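Local coordinates for hypothetical protein ta1320 (Thermoplasma acidophilum, PDB 1NE2), which is of unknown function but has the fold of S-adenosylmethionine-dependent methyltransferases and is probably a transferase of that class, at residues B[146-151]-B[187-192]; B[114-119]-B[142-147]. One frame throughout, in Å; residues are numbered along the deposited sequence.

Contact 1. Residues B[146-151]-B[187-192]; sequences GNAKAR and RIEAVI
Gly146 and Val191 form a hydrogen-bonded antiparallel pair where strand 142-147 meets strand 187-197. Here the parallel part of a class I methyltransferase sheet of Rossmann type passes into its antiparallel part. Val191 N donates to Gly146 O at 2.8 Å, nearly in line with the carbonyl bond. Gly146 N returns a bond to Val191 O at 3.1 Å. Past Asn147 the chain turns into a short 3-10 segment, yet the ladder gains one more bond, from Ala148 N to Glu189 O, 3.1 Å.

The tight part lies around Val191, which is buried. Its CG1 sits between the backbone N and the carbonyl carbon (chi1 64°), and this places it 3.8 Å from Asn147 O. CG2, the other branch, faces Arg151 and lies 3.9 Å from its NE. Ala148 CB packs beside the CG of Glu189.

The outer side is looser and polar. Arg151 sends an extended chain across Val191, its CG anti to the backbone N (chi1 -160°). Its guanidinium meets the Glu189 carboxylate with the two planes 88° apart, so one nitrogen makes the salt bridge and the pair is not a flat two-bond fork. Arg151 NE has a second salt bridge, to Glu167 on strand 162-173. Without the guanidinium, as with an alanine in place of Arg151, Glu189 and Glu167 would probably lose their shared cationic partner and Val191 CG2 its cover. The bridge across this contact runs from Arg151 NH1 to Glu189 OE2, 2.9 Å.

Contact 2. Residues B[114-119]-B[142-147]; sequences WIMNPP and IYSIGN
Tyr143 N donates to Trp114 O at 2.8 Å in the parallel ladder between strands 111-116 and 142-147. The two strands belong to a right-handed beta-alpha-beta crossover of the Rossmann-type sheet, with helix 126-138 between them. Met116 N then bonds to Tyr143 O, and Ile145 N to Met116 O. The strand axes lie 4.8 Å apart and only 9° from parallel.

Trp114, Met116, Ile142 and Ser144 point to the face covered by helix 126-138. Ile115 and Tyr143 point to the other face, toward helix 34-46, where Tyr143 OH is hydrogen-bonded to Asp47.

Met116 is modelled as selenomethionine. Its CB leaves on the helix 126-138 face. CG stands between the backbone N and the carbonyl carbon (chi1 66°), 3.7 Å from Ser144 CB and 3.5 Å from Tyr143 O. SE drops away from the sheet, and the bend at chi3 turns CE toward CG of the Pro118 ring; the side chain also packs on Phe131 of the helix.

The segment Asn117-Pro118-Pro119 follows the strand, in the place of the Asn-Pro-Pro motif of many methyltransferases. Asn117 CA makes a CH...O contact with Ile145 O. Beyond it a water bridges the Pro118 loop and the end of strand 142-147. The water donates to Pro118 O at 2.6 Å and accepts from Asn147 N at 3.2 Å.

In the fold
Contacts 1 and 2 share strand 142-147, which pairs in parallel with strand 111-116 on one edge and antiparallel with strand 187-197 on the other. Their centres are 10 Å apart. Gly146 and Asn147 belong to both. Contact 2 is buried, about 4 Å from the centre of the chain; contact 1 lies about 13 Å from it and is partly buried. The two also pack together directly, with Ile192 CG1 3.8 Å from Ile145 CD1. No ligand marks the active site. In related methyltransferases the cofactor lies at the carboxyl ends of the parallel strands, so the 117-119 end of contact 2 is probably nearest to it.

Contact 1. Residues B[146-151]-B[187-192]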
loop_
_atom_site.group_PDB
_atom_site.type_symbol
_atom_site.label_atom_id
_atom_site.label_comp_id
_atom_site.label_asym_id
_atom_site.label_seq_id
_atom_site.Cartn_x
_atom_site.Cartn_y
_atom_site.Cartn_z
ATOM N N GLY B 146 19.852 -0.730 11.154
ATOM C CA GLY B 146 21.030 -1.290 10.521
ATOM C C GLY B 146 22.318 -1.003 11.263
ATOM O O GLY B 146 22.307 -0.550 12.403
ATOM N N ASN B 147 23.432 -1.280 10.591
ATOM C CA ASN B 147 24.771 -1.073 11.135
ATOM C C ASN B 147 24.961 0.365 11.605
ATOM O O ASN B 147 24.609 1.315 10.903
ATOM C CB ASN B 147 25.799 -1.423 10.053
ATOM C CG ASN B 147 27.228 -1.364 10.550
ATOM O OD1 ASN B 147 28.161 -1.613 9.787
ATOM N ND2 ASN B 147 27.412 -1.037 11.822
ATOM N N ALA B 148 25.525 0.520 12.800
ATOM C CA ALA B 148 25.758 1.841 13.373
ATOM C C ALA B 148 26.891 2.589 12.675
ATOM O O ALA B 148 27.098 3.778 12.922
ATOM C CB ALA B 148 26.058 1.715 14.857
ATOM N N LYS B 149 27.624 1.900 11.807
ATOM C CA LYS B 149 28.723 2.544 11.093
ATOM C C LYS B 149 28.215 3.563 10.076
ATOM O O LYS B 149 28.956 4.450 9.657
ATOM C CB LYS B 149 29.592 1.504 10.380
ATOM C CG LYS B 149 30.367 0.584 11.310
ATOM C CD LYS B 149 31.491 -0.135 10.570
ATOM C CE LYS B 149 30.969 -0.920 9.375
ATOM N NZ LYS B 149 32.067 -1.567 8.602
ATOM N N ALA B 150 26.955 3.433 9.676
ATOM C CA ALA B 150 26.368 4.360 8.711
ATOM C C ALA B 150 25.608 5.469 9.436
ATOM O O ALA B 150 24.976 6.320 8.808
ATOM C CB ALA B 150 25.430 3.610 7.775
ATOM N N ARG B 151 25.692 5.454 10.763
ATOM C CA ARG B 151 25.006 6.416 11.621
ATOM C C ARG B 151 25.171 7.885 11.226
ATOM O O ARG B 151 24.184 8.602 11.047
ATOM C CB ARG B 151 25.472 6.221 13.065
ATOM C CG ARG B 151 24.539 6.793 14.105
ATOM C CD ARG B 151 24.991 6.411 15.503
ATOM N NE ARG B 151 23.961 6.697 16.496
ATOM C CZ ARG B 151 24.086 6.454 17.796
ATOM N NH1 ARG B 151 25.204 5.919 18.270
ATOM N NH2 ARG B 151 23.088 6.737 18.623
ATOM N N ARG B 187 28.983 -7.830 21.435
ATOM C CA ARG B 187 27.839 -7.260 20.736
ATOM C C ARG B 187 28.135 -5.925 20.076
ATOM O O ARG B 187 28.467 -4.951 20.750
ATOM C CB ARG B 187 26.666 -7.114 21.710
ATOM C CG ARG B 187 26.085 -8.447 22.154
ATOM C CD ARG B 187 25.413 -8.353 23.510
ATOM N NE ARG B 187 24.220 -7.513 23.518
ATOM C CZ ARG B 187 23.094 -7.801 22.875
ATOM N NH1 ARG B 187 23.001 -8.913 22.158
ATOM N NH2 ARG B 187 22.051 -6.986 22.965
ATOM N N ILE B 188 28.013 -5.891 18.751
ATOM C CA ILE B 188 28.254 -4.670 17.992
ATOM C C ILE B 188 27.079 -3.712 18.130
ATOM O O ILE B 188 26.034 -4.058 18.685
ATOM C CB ILE B 188 28.483 -4.961 16.494
ATOM C CG1 ILE B 188 27.379 -5.878 15.964
ATOM C CG2 ILE B 188 29.864 -5.558 16.288
ATOM C CD1 ILE B 188 27.514 -6.217 14.495
ATOM N N GLU B 189 27.251 -2.506 17.603
ATOM C CA GLU B 189 26.217 -1.490 17.699
ATOM C C GLU B 189 25.407 -1.320 16.419
ATOM O O GLU B 189 25.956 -1.245 15.318
ATOM C CB GLU B 189 26.862 -0.159 18.090
ATOM C CG GLU B 189 25.896 0.916 18.544
ATOM C CD GLU B 189 26.613 2.176 19.000
ATOM O OE1 GLU B 189 27.490 2.074 19.884
ATOM O OE2 GLU B 189 26.298 3.266 18.478
ATOM N N ALA B 190 24.089 -1.282 16.569
ATOM C CA ALA B 190 23.199 -1.071 15.438
ATOM C C ALA B 190 22.479 0.227 15.763
ATOM O O ALA B 190 22.566 0.728 16.889
ATOM C CB ALA B 190 22.200 -2.222 15.311
ATOM N N VAL B 191 21.775 0.783 14.788
ATOM C CA VAL B 191 21.061 2.026 15.019
ATOM C C VAL B 191 19.676 2.003 14.393
ATOM O O VAL B 191 19.488 1.501 13.282
ATOM C CB VAL B 191 21.852 3.242 14.462
ATOM C CG1 VAL B 191 21.987 3.143 12.949
ATOM C CG2 VAL B 191 21.154 4.537 14.853
ATOM N N ILE B 192 18.713 2.537 15.135
ATOM C CA ILE B 192 17.334 2.638 14.688
ATOM C C ILE B 192 17.025 4.105 14.434
ATOM O O ILE B 192 17.230 4.948 15.313
ATOM C CB ILE B 192 16.345 2.119 15.758
ATOM C CG1 ILE B 192 16.452 0.596 15.882
ATOM C CG2 ILE B 192 14.909 2.530 15.389
ATOM C CD1 ILE B 192 15.593 0.019 17.003
#

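Contact 2. Residues B[114-119]-B[142-147]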
loop_
_atom_site.group_PDB
_atom_site.type_symbol
_atom_site.label_atom_id
_atom_site.label_comp_id
_atom_site.label_asym_id
_atom_site.label_seq_id
_atom_site.Cartn_x
_atom_site.Cartn_y
_atom_site.Cartn_z
ATOM N N TRP B 114 7.451 3.812 5.511
ATOM C CA TRP B 114 8.512 3.093 4.800
ATOM C C TRP B 114 9.453 2.474 5.831
ATOM O O TRP B 114 9.947 3.165 6.736
ATOM C CB TRP B 114 9.303 4.063 3.902
ATOM C CG TRP B 114 10.562 3.509 3.258
ATOM C CD1 TRP B 114 11.757 3.228 3.870
ATOM C CD2 TRP B 114 10.763 3.258 1.860
ATOM N NE1 TRP B 114 12.686 2.831 2.940
ATOM C CE2 TRP B 114 12.104 2.841 1.699
ATOM C CE3 TRP B 114 9.940 3.353 0.730
ATOM C CZ2 TRP B 114 12.647 2.521 0.447
ATOM C CZ3 TRP B 114 10.481 3.031 -0.520
ATOM C CH2 TRP B 114 11.824 2.621 -0.646
ATOM N N ILE B 115 9.697 1.172 5.695
ATOM C CA ILE B 115 10.595 0.458 6.594
ATOM C C ILE B 115 11.717 -0.197 5.803
ATOM O O ILE B 115 11.485 -0.764 4.738
ATOM C CB ILE B 115 9.875 -0.664 7.365
ATOM C CG1 ILE B 115 8.722 -0.087 8.190
ATOM C CG2 ILE B 115 10.875 -1.374 8.275
ATOM C CD1 ILE B 115 7.785 -1.161 8.771
HETATM N N MSE B 116 12.935 -0.115 6.325
HETATM C CA MSE B 116 14.080 -0.726 5.668
HETATM C C MSE B 116 15.100 -1.216 6.691
HETATM O O MSE B 116 15.131 -0.752 7.832
HETATM C CB MSE B 116 14.733 0.274 4.710
HETATM C CG MSE B 116 15.358 1.474 5.399
HETATM SE SE MSE B 116 15.974 2.792 4.122
HETATM C CE MSE B 116 17.573 1.928 3.484
ATOM N N ASN B 117 15.930 -2.166 6.272
ATOM C CA ASN B 117 16.960 -2.739 7.128
ATOM C C ASN B 117 18.257 -2.786 6.316
ATOM O O ASN B 117 18.648 -3.841 5.809
ATOM C CB ASN B 117 16.541 -4.142 7.579
ATOM C CG ASN B 117 17.616 -4.845 8.383
ATOM O OD1 ASN B 117 18.186 -4.278 9.316
ATOM N ND2 ASN B 117 17.893 -6.096 8.031
ATOM N N PRO B 118 18.927 -1.625 6.177
ATOM C CA PRO B 118 20.181 -1.349 5.460
ATOM C C PRO B 118 21.393 -2.179 5.865
ATOM O O PRO B 118 21.817 -2.156 7.020
ATOM C CB PRO B 118 20.417 0.136 5.733
ATOM C CG PRO B 118 19.056 0.669 5.941
ATOM C CD PRO B 118 18.418 -0.388 6.791
ATOM N N PRO B 119 21.971 -2.922 4.910
ATOM C CA PRO B 119 23.147 -3.750 5.194
ATOM C C PRO B 119 24.441 -2.932 5.155
ATOM O O PRO B 119 25.401 -3.242 5.861
ATOM C CB PRO B 119 23.110 -4.801 4.081
ATOM C CG PRO B 119 21.664 -4.824 3.655
ATOM C CD PRO B 119 21.323 -3.364 3.666
ATOM N N ILE B 142 9.460 7.417 7.814
ATOM C CA ILE B 142 10.547 6.552 7.377
ATOM C C ILE B 142 11.351 5.974 8.542
ATOM O O ILE B 142 11.811 6.708 9.421
ATOM C CB ILE B 142 11.469 7.371 6.429
ATOM C CG1 ILE B 142 10.662 7.771 5.180
ATOM C CG2 ILE B 142 12.710 6.575 6.065
ATOM C CD1 ILE B 142 11.222 8.945 4.401
ATOM N N TYR B 143 11.527 4.656 8.531
ATOM C CA TYR B 143 12.256 3.952 9.588
ATOM C C TYR B 143 13.346 3.064 9.009
ATOM O O TYR B 143 13.166 2.454 7.955
ATOM C CB TYR B 143 11.296 3.074 10.392
ATOM C CG TYR B 143 10.263 3.842 11.180
ATOM C CD1 TYR B 143 10.521 4.241 12.491
ATOM C CD2 TYR B 143 9.021 4.159 10.622
ATOM C CE1 TYR B 143 9.562 4.935 13.239
ATOM C CE2 TYR B 143 8.056 4.853 11.359
ATOM C CZ TYR B 143 8.334 5.231 12.666
ATOM O OH TYR B 143 7.372 5.874 13.415
ATOM N N SER B 144 14.466 2.978 9.717
ATOM C CA SER B 144 15.592 2.157 9.277
ATOM C C SER B 144 16.299 1.551 10.472
ATOM O O SER B 144 16.442 2.195 11.515
ATOM C CB SER B 144 16.604 3.007 8.493
ATOM O OG SER B 144 17.748 2.241 8.125
ATOM N N ILE B 145 16.733 0.305 10.325
ATOM C CA ILE B 145 17.476 -0.358 11.381
ATOM C C ILE B 145 18.650 -1.002 10.666
ATOM O O ILE B 145 18.475 -1.698 9.666
ATOM C CB ILE B 145 16.632 -1.422 12.149
ATOM C CG1 ILE B 145 17.484 -2.025 13.272
ATOM C CG2 ILE B 145 16.144 -2.517 11.204
ATOM C CD1 ILE B 145 16.704 -2.813 14.308
ATOM N N GLY B 146 19.852 -0.730 11.154
ATOM C CA GLY B 146 21.030 -1.290 10.521
ATOM C C GLY B 146 22.318 -1.003 11.263
ATOM O O GLY B 146 22.307 -0.550 12.403
ATOM N N ASN B 147 23.432 -1.280 10.591
ATOM C CA ASN B 147 24.771 -1.073 11.135
ATOM C C ASN B 147 24.961 0.365 11.605
ATOM O O ASN B 147 24.609 1.315 10.903
ATOM C CB ASN B 147 25.799 -1.423 10.053
ATOM C CG ASN B 147 27.228 -1.364 10.550
ATOM O OD1 ASN B 147 28.161 -1.613 9.787
ATOM N ND2 ASN B 147 27.412 -1.037 11.822
HETATM O O HOH W 1 23.384 -3.684 8.473
#